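Local structure of Mlr6093 protein (2QJ8) at residues K70-A75 and G79-V84; P151-H156 and S169-F174. The protein is probably a zinc-dependent hydrolase of the aspartoacylase family, acting on ester bonds or on the carbon-nitrogen bonds of linear amides. All blocks are in the same frame, centred on the assembly; numbering follows the deposited sequence. Where two conformers were deposited one is given.

Interaction 1 of 2, residues K70-A75 and G79-V84; sequences KWLPEA and GRIIIV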
loop_
_atom_site.group_PDB
_atom_site.type_symbol
_atom_site.label_atom_id
_atom_site.label_comp_id
_atom_site.label_asym_id
_atom_site.label_seq_id
_atom_site.Cartn_x
_atom_site.Cartn_y
_atom_site.Cartn_z
ATOM N N LYS A 70 -8.501 24.396 -0.951
ATOM C CA LYS A 70 -9.849 24.849 -0.601
ATOM C C LYS A 70 -9.977 25.638 0.717
ATOM O O LYS A 70 -10.911 26.439 0.866
ATOM C CB LYS A 70 -10.810 23.649 -0.583
ATOM C CG LYS A 70 -11.130 23.108 -1.968
ATOM C CD LYS A 70 -12.090 21.940 -1.917
ATOM N N TRP A 71 -9.055 25.414 1.659
ATOM C CA TRP A 71 -9.096 26.012 3.000
ATOM C C TRP A 71 -8.366 27.331 3.118
ATOM O O TRP A 71 -8.825 28.212 3.832
ATOM C CB TRP A 71 -8.544 25.002 4.006
ATOM C CG TRP A 71 -8.331 25.450 5.403
ATOM C CD1 TRP A 71 -9.279 25.646 6.356
ATOM C CD2 TRP A 71 -7.073 25.643 6.046
ATOM N NE1 TRP A 71 -8.690 25.988 7.548
ATOM C CE2 TRP A 71 -7.335 25.999 7.385
ATOM C CE3 TRP A 71 -5.755 25.579 5.617
ATOM C CZ2 TRP A 71 -6.323 26.269 8.302
ATOM C CZ3 TRP A 71 -4.744 25.870 6.529
ATOM C CH2 TRP A 71 -5.037 26.202 7.848
ATOM N N LEU A 72 -7.241 27.467 2.419
ATOM C CA LEU A 72 -6.451 28.680 2.485
ATOM C C LEU A 72 -7.090 30.000 2.022
ATOM O O LEU A 72 -6.695 31.043 2.538
ATOM C CB LEU A 72 -5.113 28.487 1.783
ATOM C CG LEU A 72 -4.153 27.572 2.507
ATOM C CD1 LEU A 72 -3.019 27.290 1.537
ATOM C CD2 LEU A 72 -3.678 28.162 3.851
ATOM N N PRO A 73 -7.999 29.980 1.015
ATOM C CA PRO A 73 -8.693 31.224 0.690
ATOM C C PRO A 73 -9.351 31.945 1.882
ATOM O O PRO A 73 -9.328 33.170 1.878
ATOM C CB PRO A 73 -9.719 30.797 -0.363
ATOM C CG PRO A 73 -9.000 29.642 -1.091
ATOM C CD PRO A 73 -8.324 28.907 0.046
ATOM N N GLU A 74 -9.923 31.220 2.858
ATOM C CA GLU A 74 -10.482 31.827 4.080
ATOM C C GLU A 74 -9.461 31.914 5.244
ATOM O O GLU A 74 -9.411 32.931 5.938
ATOM C CB GLU A 74 -11.782 31.123 4.536
ATOM C CG GLU A 74 -12.973 31.252 3.551
ATOM C CD GLU A 74 -13.466 32.695 3.344
ATOM O OE1 GLU A 74 -14.056 33.273 4.295
ATOM O OE2 GLU A 74 -13.295 33.226 2.208
ATOM N N ALA A 75 -8.633 30.891 5.429
ATOM C CA ALA A 75 -7.644 30.824 6.517
ATOM C C ALA A 75 -6.312 31.580 6.362
ATOM O O ALA A 75 -5.724 31.940 7.377
ATOM C CB ALA A 75 -7.340 29.378 6.833
ATOM N N GLY A 79 1.010 36.959 3.304
ATOM C CA GLY A 79 2.045 36.339 2.486
ATOM C C GLY A 79 1.561 35.673 1.220
ATOM O O GLY A 79 0.488 35.989 0.722
ATOM N N ARG A 80 2.364 34.735 0.711
ATOM C CA ARG A 80 2.028 34.013 -0.485
ATOM C C ARG A 80 2.313 32.506 -0.310
ATOM O O ARG A 80 3.391 32.129 0.099
ATOM C CB ARG A 80 2.801 34.564 -1.699
ATOM C CG ARG A 80 2.275 34.008 -3.067
ATOM C CD ARG A 80 3.255 34.309 -4.190
ATOM N NE ARG A 80 3.217 35.710 -4.567
ATOM C CZ ARG A 80 4.192 36.406 -5.158
ATOM N NH1 ARG A 80 5.397 35.889 -5.414
ATOM N NH2 ARG A 80 3.956 37.685 -5.447
ATOM N N ILE A 81 1.315 31.685 -0.636
ATOM C CA ILE A 81 1.406 30.223 -0.594
ATOM C C ILE A 81 1.109 29.696 -1.976
ATOM O O ILE A 81 0.050 29.981 -2.547
ATOM C CB ILE A 81 0.437 29.573 0.427
ATOM C CG1 ILE A 81 0.751 30.091 1.824
ATOM C CG2 ILE A 81 0.594 28.014 0.345
ATOM C CD1 ILE A 81 -0.231 29.662 2.925
ATOM N N ILE A 82 2.072 28.976 -2.547
ATOM C CA ILE A 82 1.910 28.354 -3.844
ATOM C C ILE A 82 1.794 26.843 -3.571
ATOM O O ILE A 82 2.507 26.322 -2.728
ATOM C CB ILE A 82 3.140 28.629 -4.800
ATOM C CG1 ILE A 82 3.387 30.139 -5.006
ATOM C CG2 ILE A 82 2.916 27.965 -6.122
ATOM C CD1 ILE A 82 4.740 30.463 -5.768
ATOM N N ILE A 83 0.872 26.159 -4.258
ATOM C CA ILE A 83 0.680 24.701 -4.087
ATOM C C ILE A 83 0.612 23.990 -5.423
ATOM O O ILE A 83 -0.126 24.439 -6.318
ATOM C CB ILE A 83 -0.615 24.334 -3.277
ATOM C CG1 ILE A 83 -0.638 25.027 -1.910
ATOM C CG2 ILE A 83 -0.715 22.806 -3.063
ATOM C CD1 ILE A 83 -1.975 24.885 -1.084
ATOM N N VAL A 84 1.413 22.917 -5.553
ATOM C CA VAL A 84 1.418 22.033 -6.738
ATOM C C VAL A 84 1.126 20.623 -6.189
ATOM O O VAL A 84 2.029 19.924 -5.737
ATOM C CB VAL A 84 2.710 22.154 -7.598
ATOM C CG1 VAL A 84 3.960 22.129 -6.757
ATOM C CG2 VAL A 84 2.739 21.092 -8.707
#

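Interaction 2 of 2, residues P151-H156 and S169-F174; sequences PSIISH and SISKAF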
loop_
_atom_site.group_PDB
_atom_site.type_symbol
_atom_site.label_atom_id
_atom_site.label_comp_id
_atom_site.label_asym_id
_atom_site.label_seq_id
_atom_site.Cartn_x
_atom_site.Cartn_y
_atom_site.Cartn_z
ATOM N N PRO A 151 3.419 9.334 11.394
ATOM C CA PRO A 151 3.191 10.676 10.810
ATOM C C PRO A 151 4.249 11.562 11.446
ATOM O O PRO A 151 4.309 11.684 12.667
ATOM C CB PRO A 151 1.773 11.044 11.250
ATOM C CG PRO A 151 1.161 9.751 11.727
ATOM C CD PRO A 151 2.309 8.947 12.278
ATOM N N SER A 152 5.096 12.141 10.603
ATOM C CA SER A 152 6.324 12.762 11.077
ATOM C C SER A 152 6.980 13.715 10.104
ATOM O O SER A 152 6.497 13.920 9.013
ATOM C CB SER A 152 7.339 11.604 11.322
ATOM O OG SER A 152 7.548 10.824 10.153
ATOM N N ILE A 153 8.050 14.343 10.585
ATOM C CA ILE A 153 8.973 15.097 9.789
ATOM C C ILE A 153 10.326 14.460 10.060
ATOM O O ILE A 153 10.638 14.211 11.220
ATOM C CB ILE A 153 9.004 16.583 10.194
ATOM C CG1 ILE A 153 7.744 17.289 9.666
ATOM C CG2 ILE A 153 10.222 17.253 9.639
ATOM C CD1 ILE A 153 7.485 18.598 10.282
ATOM N N ILE A 154 11.086 14.162 9.002
ATOM C CA ILE A 154 12.450 13.641 9.113
ATOM C C ILE A 154 13.371 14.811 8.798
ATOM O O ILE A 154 13.260 15.407 7.726
ATOM C CB ILE A 154 12.777 12.490 8.120
ATOM C CG1 ILE A 154 11.856 11.291 8.353
ATOM C CG2 ILE A 154 14.279 12.052 8.234
ATOM C CD1 ILE A 154 12.097 10.160 7.377
ATOM N N SER A 155 14.225 15.143 9.760
ATOM C CA SER A 155 15.183 16.227 9.728
ATOM C C SER A 155 16.563 15.628 9.513
ATOM O O SER A 155 17.014 14.817 10.324
ATOM C CB SER A 155 15.213 16.968 11.086
ATOM O OG SER A 155 13.998 17.636 11.384
ATOM N N HIS A 156 17.222 16.008 8.429
ATOM C CA HIS A 156 18.565 15.541 8.128
ATOM C C HIS A 156 19.605 16.523 8.744
ATOM O O HIS A 156 19.537 17.728 8.467
ATOM C CB HIS A 156 18.733 15.438 6.607
ATOM C CG HIS A 156 19.998 14.764 6.195
ATOM N ND1 HIS A 156 21.243 15.308 6.428
ATOM C CD2 HIS A 156 20.213 13.591 5.559
ATOM C CE1 HIS A 156 22.168 14.499 5.953
ATOM N NE2 HIS A 156 21.569 13.454 5.415
ATOM N N SER A 169 13.311 23.624 14.601
ATOM C CA SER A 169 12.290 24.301 15.413
ATOM C C SER A 169 10.945 24.425 14.698
ATOM O O SER A 169 9.896 24.121 15.284
ATOM C CB SER A 169 12.763 25.675 15.848
ATOM O OG SER A 169 13.859 25.528 16.742
ATOM N N ILE A 170 10.993 24.859 13.444
ATOM C CA ILE A 170 9.797 24.958 12.615
ATOM C C ILE A 170 9.114 23.577 12.490
ATOM O O ILE A 170 7.904 23.478 12.681
ATOM C CB ILE A 170 10.073 25.558 11.220
ATOM C CG1 ILE A 170 10.535 27.023 11.339
ATOM C CG2 ILE A 170 8.776 25.496 10.373
ATOM C CD1 ILE A 170 10.971 27.694 10.000
ATOM N N SER A 171 9.909 22.540 12.228
ATOM C CA SER A 171 9.430 21.163 12.106
ATOM C C SER A 171 8.732 20.652 13.371
ATOM O O SER A 171 7.663 20.078 13.289
ATOM C CB SER A 171 10.588 20.245 11.741
ATOM O OG SER A 171 11.109 20.577 10.461
ATOM N N LYS A 172 9.338 20.881 14.527
ATOM C CA LYS A 172 8.762 20.507 15.817
ATOM C C LYS A 172 7.435 21.210 16.118
ATOM O O LYS A 172 6.558 20.607 16.740
ATOM C CB LYS A 172 9.764 20.774 16.954
ATOM C CG LYS A 172 10.939 19.790 16.984
ATOM C CD LYS A 172 11.962 20.183 18.068
ATOM C CE LYS A 172 13.117 19.184 18.143
ATOM N NZ LYS A 172 14.211 19.609 19.087
ATOM N N ALA A 173 7.311 22.468 15.667
ATOM C CA ALA A 173 6.087 23.268 15.775
ATOM C C ALA A 173 4.867 22.699 14.995
ATOM O O ALA A 173 3.763 23.168 15.215
ATOM C CB ALA A 173 6.346 24.741 15.346
ATOM N N PHE A 174 5.069 21.721 14.102
ATOM C CA PHE A 174 3.966 21.018 13.420
ATOM C C PHE A 174 3.232 20.111 14.422
ATOM O O PHE A 174 2.084 19.753 14.181
ATOM C CB PHE A 174 4.441 20.138 12.254
ATOM C CG PHE A 174 4.743 20.881 10.971
ATOM C CD1 PHE A 174 5.705 21.876 10.923
ATOM C CD2 PHE A 174 4.125 20.528 9.800
ATOM C CE1 PHE A 174 6.011 22.517 9.746
ATOM C CE2 PHE A 174 4.429 21.188 8.605
ATOM C CZ PHE A 174 5.364 22.199 8.601
HETATM O O HOH W 1 13.351 19.254 9.175
#

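Interaction 1 of 2, residues K70-A75 and G79-V84
In the beta-alpha-beta unit made of strand 47-52, helix 60-75 and strand 79-84, Leu-72 from the last turn of the helix meets Ile-81 and Ile-83 of the strand that follows. The helix stands off the strand by a layer of side chains: the nearest CA atoms, those of Leu-72 and Ile-81, are 8.6 Å apart, and methyl groups close the distance. Leu-72 uses both methyls: CD1 reaches both isoleucines, CD2 Ile-81 alone. Leu-72 CD1 lies 3.7 Å from Ile-83 CD1, while Leu-72 CD2 lies 3.9 Å from Ile-81 CD1. Leu-72 CD1 also comes within 3.9 Å of Ile-81 CG2. Both isoleucines point toward the helix from the backbone. With chi2 near 173° the chain is extended and CD1 is the atom of each that reaches Leu-72, joined in Ile-81 by CG2; Leu-72 runs across Ile-81 at about a right angle. No hydrogen bond crosses the contact, and all three residues are buried. Ile-82, between the two isoleucines, points away and touches Leu-49 and Val-37. Around the contact, Ile-83 also packs on Ala-65, Leu-68 and Val-69 of the same helix, and on Ile-50 and Phe-38 of strands 47-52 and 33-42.

Interaction 2 of 2, residues P151-H156 and S169-F174
Ile-153 meets Ser-171 and Phe-174 with two different methyl groups. Ile-153 CD1 sits over one face of the Phe-174 ring, 3.8 Å from the ring centroid and 20° off the ring normal, which meets the geometry of a CH-pi contact. The methyl is displaced toward the rim, and the ring atom closest to Ile-153 CD1 is Phe-174 CG at 3.6 Å. The two side chains cross at about a right angle, so the isoleucine presents its end to the ring. An extended branch (chi2 164°) carries Ile-153 CD1 that far, and brings it to 3.4 Å from the backbone O of Ser-171. The second methyl, Ile-153 CG2, packs alongside the serine, 3.5 Å from Ser-171 OG. That hydroxyl is not left to apolar company, because it is hydrogen-bonded to Thr-167 O one turn earlier. It also accepts a hydrogen bond from a water at 2.9 Å from Ser-171 OG, and the same water is hydrogen-bonded to Ser-155 OG at 2.8 Å. Ser-155 OG and Ser-171 OG are 4.2 Å apart, so the water bridges helix and strand where direct bonding fails. Were Ile-153 replaced by alanine, both CG2 and CD1 would be missing, and the face of Phe-174 would probably lose its methyl partner while a gap opened beside Ser-171. Ile-153 and Ser-155 point toward the helix whereas Ile-154 points away, the alternation of a beta strand. Strand 152-155, helix 161-172 and strand 178-182 form a beta-alpha-beta unit, and this contact joins its first strand to the C-terminal part of the helix and to Phe-174 just beyond it.

Overall arrangement
Interaction 1 closes along the chain before interaction 2 opens, and all four segments fall within the range of the succinylglutamate desuccinylase/aspartoacylase catalytic domain. Their centres are 21 Å apart and their nearest atoms about 11 Å apart, so the two do not touch. Each belongs to its own beta-alpha-beta unit and pairs the C-terminal part of a helix, in interaction 2 together with the residues after it, with a strand: the following strand in interaction 1, the preceding one in interaction 2. The strands are linked through others: 79-84 runs parallel to 47-52, which pairs with 136-144, then 201-208, then antiparallel with 152-155. The contacts therefore fasten two separate helices to different parts of the strand framework of the catalytic domain.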